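Local coordinates for flavoprotein (Thermotoga maritima, PDB 5V8S) that probably acts as an FMN-binding oxidoreductase in electron transfer and carries a mu-oxo-diiron centre, at residues Tyr28-Asp33 with Lys75-Ala80; Glu145-Gly150 with Phe154-Thr159; Val256-Gly261 with Asp316-Glu321; Ile382-Glu387 with Ile402-Lys407. The protein carries 1 engineered substitution. All coordinates share one frame; numbering follows the deposited sequence.

Contact 1 (Tyr28-Asp33 with Lys75-Ala80)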
loop_
_atom_site.group_PDB
_atom_site.type_symbol
_atom_site.label_atom_id
_atom_site.label_comp_id
_atom_site.label_asym_id
_atom_site.label_seq_id
_atom_site.Cartn_x
_atom_site.Cartn_y
_atom_site.Cartn_z
ATOM N N TYR A 28 -20.822 -34.604 4.947
ATOM C CA TYR A 28 -19.816 -34.155 5.899
ATOM C C TYR A 28 -19.197 -32.865 5.393
ATOM O O TYR A 28 -18.999 -32.690 4.183
ATOM C CB TYR A 28 -18.689 -35.182 6.045
ATOM C CG TYR A 28 -19.155 -36.499 6.611
ATOM C CD1 TYR A 28 -19.783 -37.433 5.801
ATOM C CD2 TYR A 28 -18.968 -36.811 7.950
ATOM C CE1 TYR A 28 -20.222 -38.634 6.308
ATOM C CE2 TYR A 28 -19.412 -38.016 8.467
ATOM C CZ TYR A 28 -20.032 -38.924 7.640
ATOM O OH TYR A 28 -20.482 -40.124 8.142
ATOM N N VAL A 29 -18.869 -31.976 6.321
ATOM C CA VAL A 29 -17.963 -30.865 6.038
ATOM C C VAL A 29 -16.583 -31.220 6.559
ATOM O O VAL A 29 -16.438 -31.825 7.632
ATOM C CB VAL A 29 -18.451 -29.525 6.640
ATOM C CG1 VAL A 29 -18.549 -29.619 8.166
ATOM C CG2 VAL A 29 -17.553 -28.361 6.194
ATOM N N LEU A 30 -15.570 -30.825 5.793
ATOM C CA LEU A 30 -14.169 -30.842 6.204
ATOM C C LEU A 30 -13.703 -29.397 6.122
ATOM O O LEU A 30 -13.548 -28.858 5.020
ATOM C CB LEU A 30 -13.337 -31.710 5.264
ATOM C CG LEU A 30 -13.726 -33.187 5.259
ATOM C CD1 LEU A 30 -13.363 -33.807 3.951
ATOM C CD2 LEU A 30 -13.034 -33.913 6.386
ATOM N N ARG A 31 -13.492 -28.770 7.277
ATOM C CA ARG A 31 -13.171 -27.348 7.356
ATOM C C ARG A 31 -11.831 -27.184 8.057
ATOM O O ARG A 31 -11.619 -27.750 9.137
ATOM C CB ARG A 31 -14.265 -26.578 8.128
ATOM C CG ARG A 31 -13.878 -25.159 8.546
ATOM C CD ARG A 31 -15.011 -24.384 9.211
ATOM N NE ARG A 31 -14.460 -23.411 10.157
ATOM C CZ ARG A 31 -15.186 -22.690 11.005
ATOM N NH1 ARG A 31 -16.510 -22.785 11.002
ATOM N NH2 ARG A 31 -14.586 -21.874 11.865
ATOM N N ILE A 32 -10.931 -26.419 7.448
ATOM C CA ILE A 32 -9.676 -26.045 8.096
ATOM C C ILE A 32 -9.664 -24.534 8.305
ATOM O O ILE A 32 -10.092 -23.771 7.430
ATOM C CB ILE A 32 -8.436 -26.557 7.334
ATOM C CG1 ILE A 32 -7.189 -26.343 8.190
ATOM C CG2 ILE A 32 -8.298 -25.896 5.963
ATOM C CD1 ILE A 32 -5.956 -27.040 7.676
ATOM N N ASP A 33 -9.247 -24.115 9.488
ATOM C CA ASP A 33 -9.220 -22.702 9.869
ATOM C C ASP A 33 -7.805 -22.164 9.647
ATOM O O ASP A 33 -6.891 -22.472 10.418
ATOM C CB ASP A 33 -9.675 -22.557 11.321
ATOM C CG ASP A 33 -11.159 -22.799 11.486
ATOM O OD1 ASP A 33 -11.820 -23.039 10.462
ATOM O OD2 ASP A 33 -11.660 -22.736 12.625
ATOM N N LYS A 75 -1.606 -32.319 3.024
ATOM C CA LYS A 75 -1.395 -33.476 3.888
ATOM C C LYS A 75 -2.473 -33.545 4.953
ATOM O O LYS A 75 -3.015 -34.624 5.238
ATOM C CB LYS A 75 -0.010 -33.399 4.539
ATOM C CG LYS A 75 0.245 -34.455 5.629
ATOM C CD LYS A 75 1.318 -34.009 6.620
ATOM C CE LYS A 75 1.159 -34.719 7.961
ATOM N NZ LYS A 75 1.224 -36.200 7.821
ATOM N N GLU A 76 -2.792 -32.398 5.553
ATOM C CA GLU A 76 -3.855 -32.338 6.545
ATOM C C GLU A 76 -5.192 -32.742 5.934
ATOM O O GLU A 76 -5.999 -33.421 6.582
ATOM C CB GLU A 76 -3.924 -30.922 7.125
ATOM C CG GLU A 76 -2.741 -30.539 8.022
ATOM C CD GLU A 76 -1.552 -29.928 7.277
ATOM O OE1 GLU A 76 -1.470 -30.032 6.036
ATOM O OE2 GLU A 76 -0.687 -29.323 7.951
ATOM N N PHE A 77 -5.443 -32.340 4.683
ATOM C CA PHE A 77 -6.705 -32.670 4.028
ATOM C C PHE A 77 -6.851 -34.173 3.835
ATOM O O PHE A 77 -7.907 -34.751 4.126
ATOM C CB PHE A 77 -6.803 -31.961 2.675
ATOM C CG PHE A 77 -8.058 -32.284 1.935
ATOM C CD1 PHE A 77 -9.272 -31.763 2.342
ATOM C CD2 PHE A 77 -8.031 -33.132 0.838
ATOM C CE1 PHE A 77 -10.438 -32.089 1.669
ATOM C CE2 PHE A 77 -9.192 -33.448 0.165
ATOM C CZ PHE A 77 -10.387 -32.927 0.573
ATOM N N ILE A 78 -5.798 -34.823 3.340
ATOM C CA ILE A 78 -5.850 -36.272 3.143
ATOM C C ILE A 78 -6.101 -36.978 4.469
ATOM O O ILE A 78 -6.958 -37.869 4.571
ATOM C CB ILE A 78 -4.563 -36.776 2.460
ATOM C CG1 ILE A 78 -4.433 -36.226 1.038
ATOM C CG2 ILE A 78 -4.504 -38.297 2.454
ATOM C CD1 ILE A 78 -5.622 -36.427 0.162
ATOM N N ASP A 79 -5.361 -36.588 5.509
ATOM C CA ASP A 79 -5.529 -37.241 6.802
ATOM C C ASP A 79 -6.952 -37.074 7.319
ATOM O O ASP A 79 -7.561 -38.037 7.799
ATOM C CB ASP A 79 -4.513 -36.693 7.805
ATOM C CG ASP A 79 -3.077 -36.919 7.357
ATOM O OD1 ASP A 79 -2.843 -37.840 6.543
ATOM O OD2 ASP A 79 -2.183 -36.179 7.822
ATOM N N ALA A 80 -7.513 -35.867 7.202
ATOM C CA ALA A 80 -8.872 -35.644 7.692
ATOM C C ALA A 80 -9.888 -36.407 6.856
ATOM O O ALA A 80 -10.813 -37.026 7.399
ATOM C CB ALA A 80 -9.210 -34.156 7.682
#

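Contact 2 (Glu145-Gly150 with Phe154-Thr159)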
loop_
_atom_site.group_PDB
_atom_site.type_symbol
_atom_site.label_atom_id
_atom_site.label_comp_id
_atom_site.label_asym_id
_atom_site.label_seq_id
_atom_site.Cartn_x
_atom_site.Cartn_y
_atom_site.Cartn_z
ATOM N N GLU A 145 -27.346 -28.359 -16.411
ATOM C CA GLU A 145 -27.240 -29.789 -16.653
ATOM C C GLU A 145 -27.477 -30.550 -15.359
ATOM O O GLU A 145 -27.061 -30.124 -14.283
ATOM C CB GLU A 145 -25.852 -30.125 -17.205
ATOM C CG GLU A 145 -25.617 -31.616 -17.417
ATOM C CD GLU A 145 -24.357 -31.933 -18.227
ATOM O OE1 GLU A 145 -23.751 -31.003 -18.807
ATOM O OE2 GLU A 145 -23.978 -33.128 -18.287
ATOM N N GLU A 146 -28.145 -31.685 -15.471
ATOM C CA GLU A 146 -28.412 -32.523 -14.325
ATOM C C GLU A 146 -27.714 -33.850 -14.529
ATOM O O GLU A 146 -27.628 -34.353 -15.645
ATOM C CB GLU A 146 -29.915 -32.743 -14.153
ATOM C CG GLU A 146 -30.684 -31.487 -13.796
ATOM C CD GLU A 146 -32.187 -31.678 -13.841
ATOM O OE1 GLU A 146 -32.645 -32.832 -13.791
ATOM O OE2 GLU A 146 -32.912 -30.668 -13.932
ATOM N N ARG A 147 -27.194 -34.408 -13.451
ATOM C CA ARG A 147 -26.532 -35.690 -13.513
ATOM C C ARG A 147 -26.981 -36.534 -12.344
ATOM O O ARG A 147 -27.001 -36.074 -11.211
ATOM C CB ARG A 147 -25.018 -35.534 -13.510
ATOM C CG ARG A 147 -24.480 -35.003 -14.823
ATOM C CD ARG A 147 -22.977 -34.856 -14.786
ATOM N NE ARG A 147 -22.320 -36.115 -15.077
ATOM C CZ ARG A 147 -21.973 -36.518 -16.293
ATOM N NH1 ARG A 147 -22.211 -35.761 -17.344
ATOM N NH2 ARG A 147 -21.379 -37.679 -16.446
ATOM N N GLU A 148 -27.368 -37.765 -12.633
ATOM C CA GLU A 148 -27.796 -38.679 -11.601
ATOM C C GLU A 148 -26.576 -39.404 -11.078
ATOM O O GLU A 148 -25.917 -40.133 -11.804
ATOM C CB GLU A 148 -28.820 -39.666 -12.148
ATOM C CG GLU A 148 -29.452 -40.519 -11.076
ATOM C CD GLU A 148 -30.390 -41.555 -11.644
ATOM O OE1 GLU A 148 -30.168 -42.742 -11.383
ATOM O OE2 GLU A 148 -31.339 -41.166 -12.339
ATOM N N ILE A 149 -26.279 -39.194 -9.803
ATOM C CA ILE A 149 -25.108 -39.784 -9.173
ATOM C C ILE A 149 -25.565 -40.356 -7.842
ATOM O O ILE A 149 -26.201 -39.652 -7.054
ATOM C CB ILE A 149 -23.989 -38.737 -8.950
ATOM C CG1 ILE A 149 -23.505 -38.149 -10.287
ATOM C CG2 ILE A 149 -22.817 -39.367 -8.200
ATOM C CD1 ILE A 149 -22.656 -36.873 -10.131
ATOM N N GLY A 150 -25.263 -41.629 -7.596
ATOM C CA GLY A 150 -25.634 -42.239 -6.324
ATOM C C GLY A 150 -27.108 -42.156 -5.998
ATOM O O GLY A 150 -27.474 -42.067 -4.815
ATOM N N PHE A 154 -27.955 -34.214 -9.232
ATOM C CA PHE A 154 -27.093 -33.049 -9.040
ATOM C C PHE A 154 -27.317 -32.086 -10.199
ATOM O O PHE A 154 -27.227 -32.487 -11.355
ATOM C CB PHE A 154 -25.628 -33.482 -9.056
ATOM C CG PHE A 154 -25.169 -34.177 -7.794
ATOM C CD1 PHE A 154 -25.536 -35.479 -7.527
ATOM C CD2 PHE A 154 -24.359 -33.514 -6.872
ATOM C CE1 PHE A 154 -25.114 -36.121 -6.379
ATOM C CE2 PHE A 154 -23.925 -34.152 -5.729
ATOM C CZ PHE A 154 -24.315 -35.468 -5.481
ATOM N N LYS A 155 -27.609 -30.828 -9.901
ATOM C CA LYS A 155 -27.882 -29.833 -10.925
ATOM C C LYS A 155 -26.793 -28.771 -10.867
ATOM O O LYS A 155 -26.482 -28.259 -9.792
ATOM C CB LYS A 155 -29.247 -29.188 -10.688
ATOM C CG LYS A 155 -29.651 -28.181 -11.752
ATOM C CD LYS A 155 -31.067 -27.666 -11.529
ATOM C CE LYS A 155 -31.571 -26.912 -12.745
ATOM N NZ LYS A 155 -31.618 -27.792 -13.971
ATOM N N PHE A 156 -26.201 -28.459 -12.016
ATOM C CA PHE A 156 -25.086 -27.526 -12.088
ATOM C C PHE A 156 -25.555 -26.226 -12.719
ATOM O O PHE A 156 -26.130 -26.225 -13.813
ATOM C CB PHE A 156 -23.920 -28.152 -12.854
ATOM C CG PHE A 156 -23.449 -29.418 -12.224
ATOM C CD1 PHE A 156 -22.594 -29.384 -11.151
ATOM C CD2 PHE A 156 -23.962 -30.639 -12.631
ATOM C CE1 PHE A 156 -22.198 -30.541 -10.520
ATOM C CE2 PHE A 156 -23.565 -31.796 -12.012
ATOM C CZ PHE A 156 -22.683 -31.749 -10.942
ATOM N N VAL A 157 -25.302 -25.122 -12.028
ATOM C CA VAL A 157 -25.744 -23.810 -12.464
ATOM C C VAL A 157 -24.505 -22.936 -12.617
ATOM O O VAL A 157 -23.795 -22.678 -11.636
ATOM C CB VAL A 157 -26.717 -23.199 -11.450
ATOM C CG1 VAL A 157 -27.126 -21.811 -11.889
ATOM C CG2 VAL A 157 -27.936 -24.123 -11.245
ATOM N N MET A 158 -24.257 -22.468 -13.834
ATOM C CA MET A 158 -23.114 -21.588 -14.058
ATOM C C MET A 158 -23.400 -20.216 -13.457
ATOM O O MET A 158 -24.473 -19.644 -13.667
ATOM C CB MET A 158 -22.833 -21.444 -15.554
ATOM C CG MET A 158 -22.552 -22.749 -16.291
ATOM S SD MET A 158 -21.262 -23.784 -15.581
ATOM C CE MET A 158 -22.233 -25.129 -14.895
ATOM N N THR A 159 -22.449 -19.697 -12.696
ATOM C CA THR A 159 -22.552 -18.357 -12.124
ATOM C C THR A 159 -21.254 -17.626 -12.438
ATOM O O THR A 159 -20.442 -17.347 -11.546
ATOM C CB THR A 159 -22.842 -18.414 -10.621
ATOM O OG1 THR A 159 -21.774 -19.085 -9.939
ATOM C CG2 THR A 159 -24.163 -19.155 -10.363
#

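Contact 3 (Val256-Gly261 with Asp316-Glu321)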
loop_
_atom_site.group_PDB
_atom_site.type_symbol
_atom_site.label_atom_id
_atom_site.label_comp_id
_atom_site.label_asym_id
_atom_site.label_seq_id
_atom_site.Cartn_x
_atom_site.Cartn_y
_atom_site.Cartn_z
ATOM N N VAL A 256 -26.972 -9.537 -1.894
ATOM C CA VAL A 256 -27.649 -8.615 -2.804
ATOM C C VAL A 256 -27.586 -7.186 -2.274
ATOM O O VAL A 256 -27.352 -6.237 -3.037
ATOM C CB VAL A 256 -29.096 -9.088 -3.046
ATOM C CG1 VAL A 256 -29.901 -8.016 -3.762
ATOM C CG2 VAL A 256 -29.089 -10.349 -3.861
ATOM N N SER A 257 -27.787 -7.005 -0.967
ATOM C CA SER A 257 -27.720 -5.670 -0.379
ATOM C C SER A 257 -26.342 -5.040 -0.561
ATOM O O SER A 257 -26.227 -3.848 -0.878
ATOM C CB SER A 257 -28.057 -5.761 1.108
ATOM O OG SER A 257 -27.997 -4.486 1.693
ATOM N N VAL A 258 -25.285 -5.822 -0.357
ATOM C CA VAL A 258 -23.937 -5.314 -0.573
ATOM C C VAL A 258 -23.727 -4.983 -2.043
ATOM O O VAL A 258 -23.177 -3.931 -2.382
ATOM C CB VAL A 258 -22.898 -6.321 -0.044
ATOM C CG1 VAL A 258 -21.469 -5.936 -0.472
ATOM C CG2 VAL A 258 -22.997 -6.428 1.459
ATOM N N ALA A 259 -24.149 -5.874 -2.940
ATOM C CA ALA A 259 -23.968 -5.624 -4.367
ATOM C C ALA A 259 -24.680 -4.350 -4.818
ATOM O O ALA A 259 -24.161 -3.612 -5.667
ATOM C CB ALA A 259 -24.442 -6.829 -5.177
ATOM N N LYS A 260 -25.873 -4.079 -4.270
ATOM C CA LYS A 260 -26.615 -2.882 -4.639
ATOM C C LYS A 260 -26.125 -1.651 -3.895
ATOM O O LYS A 260 -26.475 -0.539 -4.292
ATOM C CB LYS A 260 -28.117 -3.047 -4.376
ATOM C CG LYS A 260 -28.765 -4.080 -5.281
ATOM C CD LYS A 260 -30.265 -3.883 -5.441
ATOM C CE LYS A 260 -30.959 -3.841 -4.124
ATOM N NZ LYS A 260 -32.408 -4.284 -4.224
ATOM N N GLY A 261 -25.357 -1.828 -2.825
ATOM C CA GLY A 261 -24.905 -0.706 -2.006
ATOM C C GLY A 261 -26.014 -0.080 -1.179
ATOM O O GLY A 261 -26.040 1.144 -1.019
ATOM N N ASP A 316 -16.342 -0.933 4.390
ATOM C CA ASP A 316 -17.285 0.067 4.876
ATOM C C ASP A 316 -17.969 0.853 3.768
ATOM O O ASP A 316 -18.917 1.588 4.061
ATOM C CB ASP A 316 -16.580 0.997 5.880
ATOM C CG ASP A 316 -16.606 0.426 7.299
ATOM O OD1 ASP A 316 -17.677 -0.074 7.706
ATOM O OD2 ASP A 316 -15.579 0.411 7.983
ATOM N N ILE A 317 -17.551 0.698 2.516
ATOM C CA ILE A 317 -18.116 1.483 1.417
ATOM C C ILE A 317 -19.566 1.108 1.095
ATOM O O ILE A 317 -20.418 2.003 0.971
ATOM C CB ILE A 317 -17.242 1.390 0.152
ATOM C CG1 ILE A 317 -15.771 1.714 0.446
ATOM C CG2 ILE A 317 -17.819 2.271 -0.965
ATOM C CD1 ILE A 317 -15.549 3.093 0.898
ATOM N N PRO A 318 -19.911 -0.179 0.924
ATOM C CA PRO A 318 -21.247 -0.499 0.377
ATOM C C PRO A 318 -22.421 0.100 1.128
ATOM O O PRO A 318 -23.375 0.560 0.490
ATOM C CB PRO A 318 -21.288 -2.034 0.384
ATOM C CG PRO A 318 -19.848 -2.440 0.273
ATOM C CD PRO A 318 -19.114 -1.402 1.114
ATOM N N ASP A 319 -22.406 0.087 2.457
ATOM C CA ASP A 319 -23.540 0.609 3.209
ATOM C C ASP A 319 -23.321 2.027 3.705
ATOM O O ASP A 319 -24.076 2.499 4.544
ATOM C CB ASP A 319 -23.980 -0.338 4.330
ATOM C CG ASP A 319 -22.965 -0.509 5.416
ATOM O OD1 ASP A 319 -21.795 -0.116 5.233
ATOM O OD2 ASP A 319 -23.342 -1.044 6.481
ATOM N N SER A 320 -22.317 2.727 3.199
ATOM C CA SER A 320 -22.217 4.158 3.468
ATOM C C SER A 320 -23.213 4.943 2.621
ATOM O O SER A 320 -23.424 4.638 1.443
ATOM C CB SER A 320 -20.810 4.656 3.126
ATOM O OG SER A 320 -19.856 4.141 4.026
ATOM N N GLU A 321 -23.823 5.980 3.218
ATOM C CA GLU A 321 -24.640 6.878 2.411
ATOM C C GLU A 321 -23.777 7.730 1.495
ATOM O O GLU A 321 -24.214 8.107 0.396
ATOM C CB GLU A 321 -25.443 7.831 3.295
ATOM C CG GLU A 321 -26.525 7.222 4.121
ATOM C CD GLU A 321 -27.529 8.282 4.536
ATOM O OE1 GLU A 321 -28.289 8.730 3.658
ATOM O OE2 GLU A 321 -27.534 8.698 5.712
#

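Contact 4 (Ile382-Glu387 with Ile402-Lys407)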
loop_
_atom_site.group_PDB
_atom_site.type_symbol
_atom_site.label_atom_id
_atom_site.label_comp_id
_atom_site.label_asym_id
_atom_site.label_seq_id
_atom_site.Cartn_x
_atom_site.Cartn_y
_atom_site.Cartn_z
ATOM N N ILE A 382 -19.595 13.577 -7.297
ATOM C CA ILE A 382 -18.923 14.578 -6.471
ATOM C C ILE A 382 -19.837 15.788 -6.348
ATOM O O ILE A 382 -20.146 16.444 -7.345
ATOM C CB ILE A 382 -17.566 14.979 -7.060
ATOM C CG1 ILE A 382 -16.649 13.759 -7.180
ATOM C CG2 ILE A 382 -16.935 16.058 -6.172
ATOM C CD1 ILE A 382 -15.388 14.033 -7.973
ATOM N N LEU A 383 -20.255 16.096 -5.121
ATOM C CA LEU A 383 -21.169 17.216 -4.923
ATOM C C LEU A 383 -20.446 18.550 -4.935
ATOM O O LEU A 383 -20.982 19.541 -5.439
ATOM C CB LEU A 383 -21.911 17.079 -3.600
ATOM C CG LEU A 383 -22.702 15.797 -3.424
ATOM C CD1 LEU A 383 -23.483 15.882 -2.113
ATOM C CD2 LEU A 383 -23.646 15.604 -4.594
ATOM N N SER A 384 -19.247 18.598 -4.369
ATOM C CA SER A 384 -18.476 19.828 -4.352
ATOM C C SER A 384 -17.032 19.498 -4.035
ATOM O O SER A 384 -16.710 18.419 -3.526
ATOM C CB SER A 384 -18.993 20.835 -3.316
ATOM O OG SER A 384 -18.767 20.364 -1.999
ATOM N N PHE A 385 -16.184 20.489 -4.307
ATOM C CA PHE A 385 -14.780 20.506 -3.922
ATOM C C PHE A 385 -14.553 21.683 -2.982
ATOM O O PHE A 385 -15.008 22.804 -3.257
ATOM C CB PHE A 385 -13.885 20.661 -5.151
ATOM C CG PHE A 385 -12.435 20.767 -4.813
ATOM C CD1 PHE A 385 -11.664 19.629 -4.667
ATOM C CD2 PHE A 385 -11.845 22.004 -4.610
ATOM C CE1 PHE A 385 -10.320 19.726 -4.341
ATOM C CE2 PHE A 385 -10.511 22.107 -4.286
ATOM C CZ PHE A 385 -9.745 20.965 -4.148
ATOM N N THR A 386 -13.865 21.427 -1.873
ATOM C CA THR A 386 -13.537 22.452 -0.885
ATOM C C THR A 386 -12.033 22.478 -0.677
ATOM O O THR A 386 -11.413 21.444 -0.424
ATOM C CB THR A 386 -14.242 22.177 0.452
ATOM O OG1 THR A 386 -15.659 22.124 0.253
ATOM C CG2 THR A 386 -13.932 23.253 1.472
ATOM N N GLU A 387 -11.461 23.669 -0.739
ATOM C CA GLU A 387 -10.028 23.817 -0.599
ATOM C C GLU A 387 -9.621 23.674 0.863
ATOM O O GLU A 387 -10.236 24.276 1.753
ATOM C CB GLU A 387 -9.596 25.193 -1.107
ATOM C CG GLU A 387 -8.089 25.328 -1.126
ATOM C CD GLU A 387 -7.589 26.689 -1.587
ATOM O OE1 GLU A 387 -8.413 27.542 -1.979
ATOM O OE2 GLU A 387 -6.355 26.902 -1.542
ATOM N N ILE A 402 -20.783 20.209 4.244
ATOM C CA ILE A 402 -21.557 19.218 4.982
ATOM C C ILE A 402 -23.054 19.477 4.822
ATOM O O ILE A 402 -23.848 18.537 4.689
ATOM C CB ILE A 402 -21.120 19.167 6.460
ATOM C CG1 ILE A 402 -19.605 18.957 6.590
ATOM C CG2 ILE A 402 -21.883 18.066 7.187
ATOM C CD1 ILE A 402 -19.041 17.815 5.793
ATOM N N SER A 403 -23.470 20.750 4.830
ATOM C CA SER A 403 -24.880 21.065 4.597
ATOM C C SER A 403 -25.334 20.632 3.208
ATOM O O SER A 403 -26.464 20.161 3.034
ATOM C CB SER A 403 -25.124 22.559 4.768
ATOM O OG SER A 403 -24.943 22.953 6.113
ATOM N N LEU A 404 -24.475 20.798 2.204
ATOM C CA LEU A 404 -24.806 20.345 0.857
ATOM C C LEU A 404 -25.032 18.841 0.835
ATOM O O LEU A 404 -25.990 18.350 0.217
ATOM C CB LEU A 404 -23.674 20.734 -0.093
ATOM C CG LEU A 404 -23.882 20.508 -1.587
ATOM C CD1 LEU A 404 -24.996 21.400 -2.093
ATOM C CD2 LEU A 404 -22.580 20.767 -2.339
ATOM N N LEU A 405 -24.169 18.095 1.530
ATOM C CA LEU A 405 -24.323 16.647 1.621
ATOM C C LEU A 405 -25.627 16.270 2.320
ATOM O O LEU A 405 -26.342 15.364 1.877
ATOM C CB LEU A 405 -23.122 16.066 2.368
ATOM C CG LEU A 405 -23.154 14.550 2.509
ATOM C CD1 LEU A 405 -23.154 13.893 1.134
ATOM C CD2 LEU A 405 -21.986 14.060 3.328
ATOM N N LYS A 406 -25.954 16.956 3.418
ATOM C CA LYS A 406 -27.198 16.678 4.135
ATOM C C LYS A 406 -28.415 16.923 3.245
ATOM O O LYS A 406 -29.379 16.150 3.266
ATOM C CB LYS A 406 -27.252 17.550 5.391
ATOM C CG LYS A 406 -28.538 17.448 6.220
ATOM C CD LYS A 406 -28.602 16.115 6.907
ATOM C CE LYS A 406 -29.790 16.020 7.857
ATOM N NZ LYS A 406 -29.840 14.648 8.403
ATOM N N LYS A 407 -28.385 17.997 2.458
ATOM C CA LYS A 407 -29.457 18.275 1.512
ATOM C C LYS A 407 -29.619 17.137 0.509
ATOM O O LYS A 407 -30.746 16.730 0.183
ATOM C CB LYS A 407 -29.137 19.594 0.807
ATOM C CG LYS A 407 -30.132 20.032 -0.223
ATOM C CD LYS A 407 -29.714 21.359 -0.827
ATOM C CE LYS A 407 -30.807 21.969 -1.671
ATOM N NZ LYS A 407 -32.009 22.397 -0.854
#

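Contact 1 (Tyr28-Asp33 with Lys75-Ala80)
Glu76, Phe77 and Ala80 of helix 74-82 meet Leu30 and Ile32 of strand 26-34, a helix laid on a face of the seven-stranded sheet in the metallo-beta-lactamase-like domain. The axes of the two short segments come within 9.8 Å at 150°, so the helix runs roughly against the strand, and no hydrogen bond spans them. Along the helix, Glu76 comes first: its aliphatic CB lies 4.4 Å from Ile32 CD1, a loose contact made by the stem and not by the carboxylate. Phe77 follows. Its CG is anti to the backbone N (chi1 179°), which swings the ring toward the strand although its CB bond does not aim there. The ring corner CE1 reaches Leu30 CD1 at 4.1 Å, the two side chains crossing at about a right angle; Trp69, whose NE1 bonds to Leu30 O, also meets the Phe77 ring edge-to-face, so Trp69 contacts both partners. One turn beyond Glu76, Ala80 brings a bare methyl close to the sheet, and its N bonds to Glu76 O, as expected at that spacing. Leu30 thus divides its branches between two helix residues: while CD1 goes to the phenyl ring, Leu30 CD2 lies 4.0 Å from Ala80 CB and equally far from Ala80 O.

Contact 2 (Glu145-Gly150 with Phe154-Thr159)
Different first torsions bring Glu146 and Lys155 together: Glu146 has CG anti to its carbonyl carbon (chi1 -66°) and then runs extended, whereas Lys155 has CG anti to the backbone N (chi1 -177°) and bends at its last torsion (chi4 61°). The result is a salt bridge of 3.2 Å between Lys155 NZ and Glu146 OE2, which uses the lone pair away from OE1. Both charged groups are also held from outside the pair, Glu146 OE1 by a salt bridge to Lys153 and Lys155 NZ by a hydrogen bond to Gly144 O. Beneath runs the backbone of an antiparallel beta hairpin, strands 146-149 and 152-158, at the margin of the domain's five-stranded sheet. Glu146 and Lys155 form a non-hydrogen-bonded pair, their CA atoms only 4.4 Å apart. Arg147 and Phe154 are the hydrogen-bonded pair, with Arg147 N to Phe154 O at 2.8 Å and Phe154 N to Arg147 O at 2.9 Å. Phe156 N also bonds to Glu145 O at 2.9 Å, but Glu145 makes no return bond; Phe156 pairs next with Gly144, consistent with a beta bulge at Gly144-Glu145. On the sheet face carrying Arg147 and Phe154, Ile149 CB sits 3.8 Å from Phe154 CE1, while Ile149 O lies in the ring plane at the edge. Arg147 CD approaches Phe156 CE2 at 4.2 Å. Ile149 also touches Val64 and both phenylalanines reach Ile94, side chains of the other sheet.

Contact 3 (Val256-Gly261 with Asp316-Glu321)
Val258 O is gripped twice, by Gly261 N at 3.1 Å and by Tyr351 OH, and also lies 3.8 Å from Pro318 CB across the contact. The bond from Gly261 belongs to a Schellman motif that ends helix 248-260, the positive phi of 72° turning the chain. Beyond it, Gly261 O and Pro318 O come within 3.1 Å of each other, two acceptors that could not bond directly; Lys353 NZ donates to both and to Ser320 O as well, and its charge probably offsets the repulsion between them. The apolar part is small: Val258 CG1, anti to the backbone N, rests 3.9 Å from Pro318 CG, the two side chains lying side by side and pointing the same way. Pro318 stands in a type I turn from Ile317 to Ser320, closed by Ser320 N to Ile317 O at 3.0 Å. This turn links helix 310-316 to strand 322-327 of the flavodoxin-like domain, while helix 196-214 packs against both Val258 and Pro318.

Contact 4 (Ile382-Glu387 with Ile402-Lys407)
Strand segment 382-387 and helix segment 402-407 run almost exactly antiparallel, at 176°, with their axes 8.8 Å apart at the closest. This is where a helical layer meets the central parallel sheet of the flavodoxin-like alpha/beta/alpha fold: the outermost strand 381-388 of the five is covered by the C-terminal helix 395-409. Leu383 departs from regular strand geometry, its psi of -38° being helix-like. Consecutive residues of a regular strand would face opposite ways, but here both Leu383 and Ser384 direct their CB atoms toward the helix. No hydrogen bond crosses, and leucine methyls provide the helix side of the contact. Leu383 CD1 meets Leu405 CD1 at 3.8 Å, the two side chains crossing at about a right angle. Leu404 lies at the more exposed margin, where its CG, anti to the backbone N (chi1 -173°), carries the methyl CD2 over the strand backbone. There CD2 lies 3.7 Å from Leu383 O and 4.0 Å from Leu383 CB. Ile402, two residues earlier, packs on Leu356 of the adjoining strand 354-360, so the helix covers parts of both strands. On the outer strand the same Leu404 CD2 also sits 3.7 Å from Ser384 CB and 3.8 Å from Ser384 OG.

In the fold
The four contacts follow in series along the chain. Contacts 1 and 2 belong to the metallo-beta-lactamase-like domain but to different sheets, of seven and five strands, with centres about 24 Å apart; the side chain of Ile32 is about 11 Å from the mu-oxo-diiron group. Contact 3, where helix 248-260 lies on helices 196-214 and 218-228 and also meets the loop before strand 322-327, is at the junction between the diiron-bearing part and the domain that probably holds FMN. Contact 4 lies at the outermost strand of the parallel sheet, its centre about 21 Å from that of contact 3 and about 52 Å from those of contacts 1 and 2.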